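Local atomic coordinates of glyceraldehyde-3-phosphate dehydrogenase (Sulfolobus solfataricus, PDB entry 1B7G), a protein that catalyses the phosphorylating oxidation of D-glyceraldehyde 3-phosphate in glycolysis, using either NADP or NAD as cofactor with a marked preference for NADP. Residues A[322-325]-A[326-330]; A[9-12]-A[13-17]; A[91-94]-A[95-99]; A[31-34]-A[35-39]; A[171-174]-A[175-178]. The protein carries 1 engineered substitution. One frame throughout, in Å; residues are numbered along the deposited sequence.

Contact 1 of 5, residues A[322-325]-A[326-330]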
loop_
_atom_site.group_PDB
_atom_site.type_symbol
_atom_site.label_atom_id
_atom_site.label_comp_id
_atom_site.label_asym_id
_atom_site.label_seq_id
_atom_site.Cartn_x
_atom_site.Cartn_y
_atom_site.Cartn_z
ATOM N N GLU A 322 -13.264 9.321 -27.349
ATOM C CA GLU A 322 -11.837 9.208 -27.543
ATOM C C GLU A 322 -11.054 10.337 -26.886
ATOM O O GLU A 322 -10.002 10.102 -26.238
ATOM C CB GLU A 322 -11.526 9.090 -29.023
ATOM C CG GLU A 322 -10.126 8.535 -29.272
ATOM C CD GLU A 322 -10.139 7.003 -29.251
ATOM O OE1 GLU A 322 -11.178 6.371 -28.928
ATOM O OE2 GLU A 322 -9.096 6.430 -29.608
ATOM N N ASP A 323 -11.489 11.579 -27.072
ATOM C CA ASP A 323 -10.820 12.702 -26.405
ATOM C C ASP A 323 -10.843 12.551 -24.880
ATOM O O ASP A 323 -9.840 12.838 -24.209
ATOM C CB ASP A 323 -11.507 14.029 -26.771
ATOM C CG ASP A 323 -11.113 14.473 -28.178
ATOM O OD1 ASP A 323 -10.110 13.981 -28.729
ATOM O OD2 ASP A 323 -11.820 15.306 -28.754
ATOM N N SER A 324 -11.999 12.263 -24.308
ATOM C CA SER A 324 -12.151 12.110 -22.861
ATOM C C SER A 324 -11.251 10.980 -22.334
ATOM O O SER A 324 -10.356 11.182 -21.512
ATOM C CB SER A 324 -13.580 11.779 -22.451
ATOM O OG SER A 324 -13.747 11.751 -21.046
ATOM N N MET A 325 -11.337 9.825 -22.983
ATOM C CA MET A 325 -10.510 8.699 -22.483
ATOM C C MET A 325 -9.039 9.024 -22.591
ATOM O O MET A 325 -8.248 8.649 -21.712
ATOM C CB MET A 325 -10.921 7.414 -23.141
ATOM C CG MET A 325 -12.271 6.845 -22.627
ATOM S SD MET A 325 -12.462 5.173 -23.312
ATOM C CE MET A 325 -12.518 5.507 -25.059
ATOM N N ARG A 326 -8.616 9.788 -23.618
ATOM C CA ARG A 326 -7.194 10.115 -23.702
ATOM C C ARG A 326 -6.763 10.998 -22.541
ATOM O O ARG A 326 -5.712 10.735 -21.940
ATOM C CB ARG A 326 -6.805 10.669 -25.074
ATOM C CG ARG A 326 -5.499 11.440 -25.077
ATOM C CD ARG A 326 -5.279 12.250 -26.352
ATOM N NE ARG A 326 -5.739 11.495 -27.507
ATOM C CZ ARG A 326 -6.814 11.752 -28.247
ATOM N NH1 ARG A 326 -7.583 12.810 -28.018
ATOM N NH2 ARG A 326 -7.113 10.912 -29.245
ATOM N N ILE A 327 -7.553 11.982 -22.137
ATOM C CA ILE A 327 -7.170 12.874 -21.037
ATOM C C ILE A 327 -7.231 12.131 -19.701
ATOM O O ILE A 327 -6.347 12.243 -18.865
ATOM C CB ILE A 327 -8.027 14.139 -21.018
ATOM C CG1 ILE A 327 -7.628 14.987 -22.275
ATOM C CG2 ILE A 327 -7.852 14.953 -19.776
ATOM C CD1 ILE A 327 -8.706 15.956 -22.696
ATOM N N THR A 328 -8.315 11.387 -19.519
ATOM C CA THR A 328 -8.461 10.570 -18.304
ATOM C C THR A 328 -7.257 9.646 -18.198
ATOM O O THR A 328 -6.569 9.708 -17.191
ATOM C CB THR A 328 -9.741 9.773 -18.359
ATOM O OG1 THR A 328 -10.833 10.710 -18.428
ATOM C CG2 THR A 328 -9.913 8.892 -17.100
ATOM N N ASN A 329 -6.943 8.910 -19.257
ATOM C CA ASN A 329 -5.833 8.000 -19.277
ATOM C C ASN A 329 -4.478 8.622 -18.998
ATOM O O ASN A 329 -3.721 8.112 -18.149
ATOM C CB ASN A 329 -5.795 7.182 -20.572
ATOM C CG ASN A 329 -6.954 6.165 -20.571
ATOM O OD1 ASN A 329 -7.625 5.948 -19.572
ATOM N ND2 ASN A 329 -7.216 5.623 -21.738
ATOM N N GLU A 330 -4.156 9.697 -19.723
ATOM C CA GLU A 330 -2.851 10.318 -19.557
ATOM C C GLU A 330 -2.710 10.915 -18.172
ATOM O O GLU A 330 -1.703 10.765 -17.516
ATOM C CB GLU A 330 -2.656 11.435 -20.624
ATOM C CG GLU A 330 -1.218 11.907 -20.718
ATOM C CD GLU A 330 -0.716 12.881 -19.695
ATOM O OE1 GLU A 330 -1.503 13.635 -19.067
ATOM O OE2 GLU A 330 0.530 12.922 -19.493
HETATM O O HOH W 1 -7.839 14.299 -25.835
#

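Contact 2 of 5, residues A[9-12]-A[13-17]. With SO4 (sulfate ion), chain G.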
loop_
_atom_site.group_PDB
_atom_site.type_symbol
_atom_site.label_atom_id
_atom_site.label_comp_id
_atom_site.label_asym_id
_atom_site.label_seq_id
_atom_site.Cartn_x
_atom_site.Cartn_y
_atom_site.Cartn_z
ATOM N N TYR A 9 -16.920 10.799 0.762
ATOM C CA TYR A 9 -15.469 10.688 0.723
ATOM C C TYR A 9 -14.996 9.378 1.323
ATOM O O TYR A 9 -14.399 9.382 2.411
ATOM C CB TYR A 9 -14.876 11.889 1.520
ATOM C CG TYR A 9 -13.421 12.173 1.256
ATOM C CD1 TYR A 9 -13.040 12.754 0.035
ATOM C CD2 TYR A 9 -12.427 11.862 2.162
ATOM C CE1 TYR A 9 -11.710 13.034 -0.226
ATOM C CE2 TYR A 9 -11.093 12.148 1.893
ATOM C CZ TYR A 9 -10.750 12.730 0.701
ATOM O OH TYR A 9 -9.419 12.971 0.412
ATOM N N GLY A 10 -15.219 8.238 0.640
ATOM C CA GLY A 10 -14.806 6.932 1.232
ATOM C C GLY A 10 -13.743 6.349 0.303
ATOM O O GLY A 10 -13.045 7.129 -0.372
ATOM N N THR A 11 -13.671 5.020 0.149
ATOM C CA THR A 11 -12.637 4.434 -0.723
ATOM C C THR A 11 -12.670 5.006 -2.130
ATOM O O THR A 11 -11.641 5.345 -2.672
ATOM C CB THR A 11 -12.940 2.909 -0.880
ATOM O OG1 THR A 11 -12.784 2.385 0.440
ATOM C CG2 THR A 11 -11.940 2.226 -1.806
ATOM N N ILE A 12 -13.858 4.983 -2.755
ATOM C CA ILE A 12 -13.995 5.481 -4.130
ATOM C C ILE A 12 -13.955 7.029 -4.182
ATOM O O ILE A 12 -13.265 7.588 -5.009
ATOM C CB ILE A 12 -15.293 5.004 -4.771
ATOM C CG1 ILE A 12 -15.523 3.488 -4.631
ATOM C CG2 ILE A 12 -15.381 5.416 -6.248
ATOM C CD1 ILE A 12 -14.341 2.636 -5.038
ATOM N N GLY A 13 -14.759 7.682 -3.337
ATOM C CA GLY A 13 -14.844 9.135 -3.321
ATOM C C GLY A 13 -13.501 9.823 -3.139
ATOM O O GLY A 13 -13.145 10.710 -3.891
ATOM N N LYS A 14 -12.692 9.409 -2.140
ATOM C CA LYS A 14 -11.372 10.033 -1.983
ATOM C C LYS A 14 -10.590 9.934 -3.283
ATOM O O LYS A 14 -9.853 10.863 -3.660
ATOM C CB LYS A 14 -10.644 9.493 -0.769
ATOM C CG LYS A 14 -9.969 8.120 -0.874
ATOM C CD LYS A 14 -9.530 7.706 0.542
ATOM C CE LYS A 14 -9.227 6.230 0.648
ATOM N NZ LYS A 14 -8.628 5.895 1.977
ATOM N N ARG A 15 -10.640 8.811 -4.000
ATOM C CA ARG A 15 -9.917 8.663 -5.247
ATOM C C ARG A 15 -10.640 9.407 -6.389
ATOM O O ARG A 15 -9.937 9.914 -7.276
ATOM C CB ARG A 15 -9.742 7.190 -5.633
ATOM C CG ARG A 15 -9.026 6.372 -4.572
ATOM C CD ARG A 15 -9.362 4.866 -4.768
ATOM N NE ARG A 15 -8.139 4.144 -4.265
ATOM C CZ ARG A 15 -8.037 3.763 -2.995
ATOM N NH1 ARG A 15 -9.034 4.021 -2.151
ATOM N NH2 ARG A 15 -6.982 3.093 -2.572
ATOM N N VAL A 16 -11.945 9.527 -6.360
ATOM C CA VAL A 16 -12.571 10.315 -7.472
ATOM C C VAL A 16 -12.248 11.795 -7.259
ATOM O O VAL A 16 -11.972 12.517 -8.229
ATOM C CB VAL A 16 -14.033 10.020 -7.675
ATOM C CG1 VAL A 16 -14.617 11.027 -8.673
ATOM C CG2 VAL A 16 -14.210 8.576 -8.293
ATOM N N ALA A 17 -12.158 12.210 -5.991
ATOM C CA ALA A 17 -11.767 13.610 -5.710
ATOM C C ALA A 17 -10.366 13.894 -6.195
ATOM O O ALA A 17 -10.182 14.877 -6.950
ATOM C CB ALA A 17 -11.989 13.957 -4.259
HETATM S S SO4 G . -15.934 3.051 2.603
HETATM O O1 SO4 G . -14.871 3.746 3.400
HETATM O O2 SO4 G . -15.575 3.100 1.147
HETATM O O3 SO4 G . -17.247 3.745 2.826
HETATM O O4 SO4 G . -16.054 1.620 3.045
HETATM O O HOH W 2 -8.959 12.981 -2.087
HETATM O O HOH W 3 -16.564 6.893 -1.481
#

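Contact 3 of 5, residues A[91-94]-A[95-99]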
loop_
_atom_site.group_PDB
_atom_site.type_symbol
_atom_site.label_atom_id
_atom_site.label_comp_id
_atom_site.label_asym_id
_atom_site.label_seq_id
_atom_site.Cartn_x
_atom_site.Cartn_y
_atom_site.Cartn_z
ATOM N N ALA A 91 -29.852 6.540 -4.159
ATOM C CA ALA A 91 -31.273 6.625 -4.397
ATOM C C ALA A 91 -31.942 7.603 -3.432
ATOM O O ALA A 91 -32.984 8.166 -3.742
ATOM C CB ALA A 91 -31.895 5.229 -4.206
ATOM N N GLN A 92 -31.368 7.758 -2.253
ATOM C CA GLN A 92 -31.867 8.723 -1.279
ATOM C C GLN A 92 -31.494 10.127 -1.727
ATOM O O GLN A 92 -32.307 11.023 -1.562
ATOM C CB GLN A 92 -31.306 8.421 0.103
ATOM C CG GLN A 92 -31.803 7.073 0.649
ATOM C CD GLN A 92 -31.247 6.797 2.031
ATOM O OE1 GLN A 92 -30.836 7.709 2.753
ATOM N NE2 GLN A 92 -31.236 5.527 2.422
ATOM N N TYR A 93 -30.330 10.311 -2.374
ATOM C CA TYR A 93 -29.973 11.620 -2.888
ATOM C C TYR A 93 -30.559 11.908 -4.266
ATOM O O TYR A 93 -30.712 13.083 -4.626
ATOM C CB TYR A 93 -28.464 11.845 -2.911
ATOM C CG TYR A 93 -27.911 12.248 -1.570
ATOM C CD1 TYR A 93 -27.980 13.582 -1.159
ATOM C CD2 TYR A 93 -27.316 11.326 -0.729
ATOM C CE1 TYR A 93 -27.488 13.963 0.077
ATOM C CE2 TYR A 93 -26.823 11.696 0.505
ATOM C CZ TYR A 93 -26.913 13.022 0.897
ATOM O OH TYR A 93 -26.402 13.391 2.112
ATOM N N LYS A 94 -30.997 10.888 -5.021
ATOM C CA LYS A 94 -31.541 11.164 -6.353
ATOM C C LYS A 94 -32.589 12.261 -6.405
ATOM O O LYS A 94 -32.473 13.220 -7.185
ATOM C CB LYS A 94 -31.942 9.857 -7.036
ATOM C CG LYS A 94 -32.616 10.026 -8.387
ATOM C CD LYS A 94 -31.707 10.714 -9.384
ATOM C CE LYS A 94 -32.434 10.962 -10.703
ATOM N NZ LYS A 94 -33.048 9.748 -11.269
ATOM N N PRO A 95 -33.634 12.258 -5.607
ATOM C CA PRO A 95 -34.630 13.323 -5.594
ATOM C C PRO A 95 -34.039 14.688 -5.257
ATOM O O PRO A 95 -34.466 15.705 -5.826
ATOM C CB PRO A 95 -35.648 12.882 -4.561
ATOM C CG PRO A 95 -34.986 11.830 -3.741
ATOM C CD PRO A 95 -33.970 11.174 -4.637
ATOM N N ILE A 96 -33.052 14.772 -4.376
ATOM C CA ILE A 96 -32.395 16.050 -4.064
ATOM C C ILE A 96 -31.650 16.622 -5.248
ATOM O O ILE A 96 -31.839 17.788 -5.645
ATOM C CB ILE A 96 -31.501 15.872 -2.826
ATOM C CG1 ILE A 96 -32.391 15.497 -1.634
ATOM C CG2 ILE A 96 -30.709 17.127 -2.515
ATOM C CD1 ILE A 96 -31.709 14.830 -0.482
ATOM N N TYR A 97 -30.867 15.811 -5.973
ATOM C CA TYR A 97 -30.213 16.312 -7.185
ATOM C C TYR A 97 -31.242 16.780 -8.222
ATOM O O TYR A 97 -31.010 17.716 -8.992
ATOM C CB TYR A 97 -29.292 15.281 -7.810
ATOM C CG TYR A 97 -28.293 14.599 -6.909
ATOM C CD1 TYR A 97 -27.612 15.269 -5.908
ATOM C CD2 TYR A 97 -28.014 13.245 -7.100
ATOM C CE1 TYR A 97 -26.683 14.632 -5.104
ATOM C CE2 TYR A 97 -27.072 12.598 -6.311
ATOM C CZ TYR A 97 -26.416 13.282 -5.313
ATOM O OH TYR A 97 -25.518 12.640 -4.498
ATOM N N LEU A 98 -32.387 16.100 -8.316
ATOM C CA LEU A 98 -33.395 16.496 -9.290
ATOM C C LEU A 98 -34.021 17.856 -8.952
ATOM O O LEU A 98 -34.281 18.676 -9.849
ATOM C CB LEU A 98 -34.537 15.477 -9.350
ATOM C CG LEU A 98 -34.300 14.275 -10.260
ATOM C CD1 LEU A 98 -35.284 13.165 -9.909
ATOM C CD2 LEU A 98 -34.382 14.694 -11.712
ATOM N N GLN A 99 -34.335 18.023 -7.678
ATOM C CA GLN A 99 -34.990 19.257 -7.219
ATOM C C GLN A 99 -34.018 20.430 -7.260
ATOM O O GLN A 99 -34.388 21.567 -7.557
ATOM C CB GLN A 99 -35.575 19.089 -5.817
ATOM C CG GLN A 99 -34.535 19.108 -4.713
ATOM C CD GLN A 99 -35.107 19.476 -3.359
ATOM O OE1 GLN A 99 -35.575 18.606 -2.615
ATOM N NE2 GLN A 99 -35.062 20.767 -3.033
#

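Contact 4 of 5, residues A[31-34]-A[35-39]. With SO4 (sulfate ion), chain E.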
loop_
_atom_site.group_PDB
_atom_site.type_symbol
_atom_site.label_atom_id
_atom_site.label_comp_id
_atom_site.label_asym_id
_atom_site.label_seq_id
_atom_site.Cartn_x
_atom_site.Cartn_y
_atom_site.Cartn_z
ATOM N N VAL A 31 -16.068 17.952 -1.048
ATOM C CA VAL A 31 -16.514 16.567 -0.850
ATOM C C VAL A 31 -17.476 16.500 0.326
ATOM O O VAL A 31 -17.386 17.300 1.255
ATOM C CB VAL A 31 -15.338 15.608 -0.583
ATOM C CG1 VAL A 31 -14.271 15.713 -1.656
ATOM C CG2 VAL A 31 -14.678 15.817 0.770
ATOM N N ALA A 32 -18.361 15.499 0.309
ATOM C CA ALA A 32 -19.351 15.370 1.379
ATOM C C ALA A 32 -19.105 14.105 2.203
ATOM O O ALA A 32 -18.805 13.029 1.654
ATOM C CB ALA A 32 -20.740 15.418 0.785
ATOM N N LYS A 33 -19.227 14.244 3.520
ATOM C CA LYS A 33 -18.896 13.140 4.438
ATOM C C LYS A 33 -19.667 13.243 5.744
ATOM O O LYS A 33 -19.991 14.371 6.144
ATOM C CB LYS A 33 -17.396 13.259 4.724
ATOM C CG LYS A 33 -16.879 12.324 5.791
ATOM C CD LYS A 33 -16.396 11.005 5.243
ATOM C CE LYS A 33 -15.678 10.191 6.326
ATOM N NZ LYS A 33 -15.410 8.807 5.853
ATOM N N THR A 34 -19.996 12.138 6.406
ATOM C CA THR A 34 -20.765 12.218 7.639
ATOM C C THR A 34 -19.926 12.177 8.908
ATOM O O THR A 34 -20.249 12.905 9.861
ATOM C CB THR A 34 -21.848 11.124 7.732
ATOM O OG1 THR A 34 -22.778 11.291 6.664
ATOM C CG2 THR A 34 -22.615 11.251 9.040
ATOM N N SER A 35 -18.888 11.382 8.982
ATOM C CA SER A 35 -18.050 11.238 10.151
ATOM C C SER A 35 -16.672 11.864 9.981
ATOM O O SER A 35 -16.010 11.684 8.966
ATOM C CB SER A 35 -17.815 9.743 10.475
ATOM O OG SER A 35 -18.989 9.009 10.206
ATOM N N PRO A 36 -16.180 12.504 11.039
ATOM C CA PRO A 36 -14.882 13.148 11.033
ATOM C C PRO A 36 -13.751 12.206 11.394
ATOM O O PRO A 36 -12.994 12.448 12.340
ATOM C CB PRO A 36 -15.050 14.230 12.097
ATOM C CG PRO A 36 -15.992 13.638 13.085
ATOM C CD PRO A 36 -16.946 12.780 12.282
ATOM N N ASN A 37 -13.584 11.146 10.613
ATOM C CA ASN A 37 -12.514 10.171 10.839
ATOM C C ASN A 37 -11.206 10.619 10.222
ATOM O O ASN A 37 -11.144 11.770 9.741
ATOM C CB ASN A 37 -12.988 8.815 10.316
ATOM C CG ASN A 37 -12.852 8.679 8.821
ATOM O OD1 ASN A 37 -13.012 9.652 8.077
ATOM N ND2 ASN A 37 -12.483 7.468 8.398
ATOM N N TYR A 38 -10.198 9.784 10.143
ATOM C CA TYR A 38 -8.891 10.066 9.610
ATOM C C TYR A 38 -8.908 10.449 8.140
ATOM O O TYR A 38 -8.047 11.251 7.747
ATOM C CB TYR A 38 -7.862 8.954 9.870
ATOM C CG TYR A 38 -8.254 7.654 9.170
ATOM C CD1 TYR A 38 -9.028 6.693 9.782
ATOM C CD2 TYR A 38 -7.741 7.415 7.898
ATOM C CE1 TYR A 38 -9.342 5.507 9.132
ATOM C CE2 TYR A 38 -8.084 6.252 7.228
ATOM C CZ TYR A 38 -8.878 5.308 7.846
ATOM O OH TYR A 38 -9.207 4.163 7.171
ATOM N N GLU A 39 -9.869 9.942 7.361
ATOM C CA GLU A 39 -10.021 10.325 5.976
ATOM C C GLU A 39 -10.458 11.794 5.880
ATOM O O GLU A 39 -9.795 12.504 5.128
ATOM C CB GLU A 39 -10.983 9.448 5.173
ATOM C CG GLU A 39 -10.288 8.167 4.659
ATOM C CD GLU A 39 -11.281 7.020 4.504
ATOM O OE1 GLU A 39 -12.223 6.911 5.320
ATOM O OE2 GLU A 39 -11.138 6.223 3.553
HETATM S S SO4 E . -19.120 8.145 6.992
HETATM O O1 SO4 E . -18.581 9.532 6.840
HETATM O O2 SO4 E . -17.991 7.202 7.305
HETATM O O3 SO4 E . -19.774 7.718 5.717
HETATM O O4 SO4 E . -20.126 8.097 8.099
#

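Contact 5 of 5, residues A[171-174]-A[175-178]. With SO4 (sulfate ion), chain G.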
loop_
_atom_site.group_PDB
_atom_site.type_symbol
_atom_site.label_atom_id
_atom_site.label_comp_id
_atom_site.label_asym_id
_atom_site.label_seq_id
_atom_site.Cartn_x
_atom_site.Cartn_y
_atom_site.Cartn_z
ATOM N N GLN A 171 -8.925 -3.571 2.827
ATOM C CA GLN A 171 -7.906 -3.669 3.830
ATOM C C GLN A 171 -8.094 -2.735 5.025
ATOM O O GLN A 171 -7.808 -3.170 6.161
ATOM C CB GLN A 171 -6.526 -3.415 3.209
ATOM C CG GLN A 171 -5.438 -3.556 4.290
ATOM C CD GLN A 171 -4.064 -3.586 3.644
ATOM O OE1 GLN A 171 -3.630 -4.624 3.139
ATOM N NE2 GLN A 171 -3.438 -2.407 3.628
ATOM N N LYS A 172 -8.668 -1.563 4.827
ATOM C CA LYS A 172 -8.893 -0.665 5.977
ATOM C C LYS A 172 -10.037 -1.142 6.849
ATOM O O LYS A 172 -10.163 -0.711 8.000
ATOM C CB LYS A 172 -9.128 0.779 5.507
ATOM C CG LYS A 172 -10.588 1.075 5.138
ATOM C CD LYS A 172 -10.681 2.227 4.152
ATOM C CE LYS A 172 -12.094 2.743 4.028
ATOM N NZ LYS A 172 -12.236 3.772 2.962
ATOM N N GLU A 173 -10.960 -1.939 6.320
ATOM C CA GLU A 173 -12.115 -2.376 7.129
ATOM C C GLU A 173 -11.634 -3.419 8.110
ATOM O O GLU A 173 -10.767 -4.273 7.810
ATOM C CB GLU A 173 -13.263 -2.808 6.206
ATOM C CG GLU A 173 -13.456 -1.922 4.987
ATOM C CD GLU A 173 -14.541 -2.299 4.005
ATOM O OE1 GLU A 173 -15.707 -1.843 4.180
ATOM O OE2 GLU A 173 -14.332 -3.024 2.988
ATOM N N VAL A 174 -11.863 -3.229 9.410
ATOM C CA VAL A 174 -11.409 -4.217 10.391
ATOM C C VAL A 174 -12.630 -4.849 11.056
ATOM O O VAL A 174 -12.480 -5.691 11.928
ATOM C CB VAL A 174 -10.462 -3.606 11.452
ATOM C CG1 VAL A 174 -9.221 -3.025 10.781
ATOM C CG2 VAL A 174 -11.203 -2.559 12.260
ATOM N N LYS A 175 -13.846 -4.431 10.681
ATOM C CA LYS A 175 -15.012 -5.068 11.322
ATOM C C LYS A 175 -15.741 -6.042 10.408
ATOM O O LYS A 175 -16.829 -6.506 10.761
ATOM C CB LYS A 175 -15.964 -4.007 11.863
ATOM C CG LYS A 175 -15.289 -3.197 12.994
ATOM C CD LYS A 175 -16.244 -2.133 13.535
ATOM C CE LYS A 175 -15.624 -1.392 14.719
ATOM N NZ LYS A 175 -14.895 -0.173 14.256
ATOM N N LYS A 176 -15.177 -6.443 9.276
ATOM C CA LYS A 176 -15.931 -7.307 8.360
ATOM C C LYS A 176 -15.209 -8.616 8.118
ATOM O O LYS A 176 -14.004 -8.617 8.189
ATOM C CB LYS A 176 -16.109 -6.635 6.976
ATOM C CG LYS A 176 -17.216 -5.571 7.005
ATOM C CD LYS A 176 -17.251 -4.850 5.666
ATOM C CE LYS A 176 -18.228 -3.693 5.678
ATOM N NZ LYS A 176 -18.519 -3.192 4.299
ATOM N N GLY A 177 -15.979 -9.692 7.929
ATOM C CA GLY A 177 -15.332 -10.975 7.637
ATOM C C GLY A 177 -15.774 -11.322 6.185
ATOM O O GLY A 177 -16.233 -10.454 5.437
ATOM N N PRO A 178 -15.625 -12.579 5.884
ATOM C CA PRO A 178 -15.133 -13.566 6.824
ATOM C C PRO A 178 -13.631 -13.704 6.928
ATOM O O PRO A 178 -12.858 -13.444 6.016
ATOM C CB PRO A 178 -15.750 -14.858 6.302
ATOM C CG PRO A 178 -15.800 -14.660 4.825
ATOM C CD PRO A 178 -16.022 -13.190 4.573
HETATM S S SO4 G . -15.934 3.051 2.603
HETATM O O1 SO4 G . -14.871 3.746 3.400
HETATM O O2 SO4 G . -15.575 3.100 1.147
HETATM O O3 SO4 G . -17.247 3.745 2.826
HETATM O O4 SO4 G . -16.054 1.620 3.045
HETATM O O HOH W 4 -11.962 -6.938 8.370
#

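Contact 1 of 5, residues A[322-325]-A[326-330]
D323 and R326, three residues apart on one helix, form a salt bridge along its exposed flank. OD1 of D323 accepts from NH1 of R326 at 2.9 Å. The two side chains run side by side in the same direction, but their flat ends are turned 62° against each other: the carboxylate oxygen lies in the guanidinium plane at its edge and is met on its anti side. R326 starts away from its own backbone N (CG anti to it, chi1 161°) and then bends at chi3, which brings NH1 back over the preceding turn. A water accepts from the same NH1 at 2.7 Å and donates to the carbonyl O of D323, so NH1 holds the carboxylate directly and the D323 carbonyl through the water. The carbonyl O of E322 lies over one face of the guanidinium, toward its rim.

The backbone supplies the regular i to i+4 ladder. R326 N, I327 N and N329 N reach the O atoms of E322, D323 and M325, while T328 N meets S324 O at 2.9 Å and an almost straight 174°.

On the inner side, S324 OG and T328 OG1 are both hydrogen-bonded to D310 and R313, and N329 OD1 to R245. Helix 321-331 thus packs against helix 304-315 through S324, M325, I327 and T328, while M325 also touches A121 and L122 of helix 121-128.

Contact 2 of 5, residues A[9-12]-A[13-17]
K14 lays its CB over one face of the Y9 ring, 3.7 Å from the centroid and 18° off the ring normal, a CH-pi contact. The two side chains cross at about a right angle, while A17 CB stands at the ring edge, 4.1 Å from Y9 CE1. A water joins Y9 OH to K14 O. Replacing Y9 with an alanine would probably uncover the K14 methylene and A17 CB and leave that water without its phenolic donor.

Behind this pair, K14 N bonds to G10 O at 2.9 Å in the glycine-rich turn after strand 2-7, consistent with the GxGxxG motif of a Rossmann fold; a CB on G13 would press tightly on Y9 CA and G10 N. At the helix start T11 N donates to sulfate O2 at 2.9 Å, in a turn whose T11 and I12 probably bind NAD.

R15 NH1 reaches T11 O at 3.0 Å, edge-on in the guanidinium plane. Farther out, D274 pairs with R15 NE, and K14 NZ with E39 and with E263 and D267 of the second subunit.

Contact 3 of 5, residues A[91-94]-A[95-99]
Y93 and Y97, one turn apart on helix 89-99, hold their rings nearly parallel, the planes 17° apart, but slid so far along that they barely overlap; the centroids are 5.9 Å apart. What meets the Y97 ring is therefore mainly the root of Y93, its CB, which lies 3.5 Å from Y97 CZ and 3.4 Å from Y97 OH. The carbonyl O of Y93 sits over one face of the Y97 ring, offset toward the rim. Y97 has CG anti to its carbonyl carbon (chi1 -50°), which turns the ring back along the helix over the preceding turn.

On the other flank CD1 of I96 meets CD1 of Y93 at 4.0 Å, their side chains passing at a slant. The bend of K94 at chi2 brings its CE to 3.7 Å from CD1 of L98.

P95 has no amide hydrogen, and its CD faces A91 O where a bond would otherwise form. The I96 N bond to Y93 O is weak, and the helix kinks here; regular bonding resumes with Y97 N to Y93 O and L98 N to K94 O.

The phenol of Y97 is hydrogen-bonded to D83 and N7, and K94 NZ to V114 O, with a cation-pi contact to Y133. Helix 89-99, the crossover between strands 80-83 and 103-106, packs through Y97 on V81 and A104 of those strands and through Y93, I96 and Y97 on helix 71-77.

Contact 4 of 5, residues A[31-34]-A[35-39]
K33 lays its side chain along S35 O and N37 OD1 in the turn that links strand 26-32 to helix 38-45. From CB, pointing toward 35-39, the chain leaves with CG anti to the backbone N (chi1 172°) and bends at chi2; CG then lies 3.4 Å from both S35 O and sulfate O1. CD stays beside O1, and CE packs between it, S35 O at 3.1 Å and N37 OD1 at 3.2 Å. The tip, NZ, gives a weak hydrogen bond to sulfate O2 and a long salt bridge, 3.7 Å, to E39 OE1.

N37 ND2 donates to that OE1 at 3.1 Å and 173° from within the amide plane, while E39 OE2 is salt-bridged to K172 and K14. N37 is the N-cap of the helix, its OD1 weakly accepting from E39 N.

Sulfate is gripped more firmly by the amides of T34 and S35 and by the S35 hydroxyl, whose OG donates to O4 at 2.6 Å. Such an anion pocket after the second Rossmann strand is consistent with a place for the 2'-phosphate of NADP, the preferred cofactor.

Contact 5 of 5, residues A[171-174]-A[175-178]
The loop between strands 157-167 and 183-184 carries this contact, a turn at the surface beside the cofactor and substrate sites. E173 and K176, three residues apart, close it with a salt bridge: K176 NZ donates to E173 OE1 at 3.1 Å. The nitrogen comes from above the carboxylate, 36° out of its plane, and the two extended chains meet at a slant. E173 CG stands anti to its carbonyl carbon (chi1 -40°), which carries the carboxylate round toward the lysine. K176 adds CE, 3.5 Å from the same OE1.

The backbone is bridged by one water, which donates to E173 O at 3.0 Å and to K176 O at 2.6 Å. E173 OE2 accepts from the amide of D170. A leucine in place of E173 would probably leave K176 NZ without its carboxylate and the D170 amide without its acceptor, setting the lysine free to turn.

On the preceding residue, K172 NZ reaches sulfate O1 at 2.7 Å and is also salt-bridged to E39 OE2 and hydrogen-bonded to T11 OG1. Q171 bonds to Q171 of the second subunit, so the loop runs from the subunit interface to the sulfate. E173 lies about 4 Å, side chain to side chain, from R167, which binds the substrate phosphate. The whole is an irregular loop from the sheet of the C-terminal domain, reaching over to the glycine-rich turn of the Rossmann domain.

Contact 2 is the buried one, contact 1 is partly buried, and contacts 3, 4 and 5 lie at the surface. Contacts 2, 3 and 4 all belong to the Rossmann half: contact 2 at the glycine-rich turn and start of a helix, contact 3 within a helix, contact 4 at the junction of a strand and the next helix. Contacts 1 and 3 are held mainly within their helices, by a charged pair and by aromatic and apolar packing respectively, with centres 29 Å apart. Contacts 2, 4 and 5 converge: E39 OE2 meets K14 NZ at 3.0 Å and K172 NZ at 2.7 Å, and contacts 2 and 5 share one sulfate while contact 4 holds another. All three also touch the second subunit.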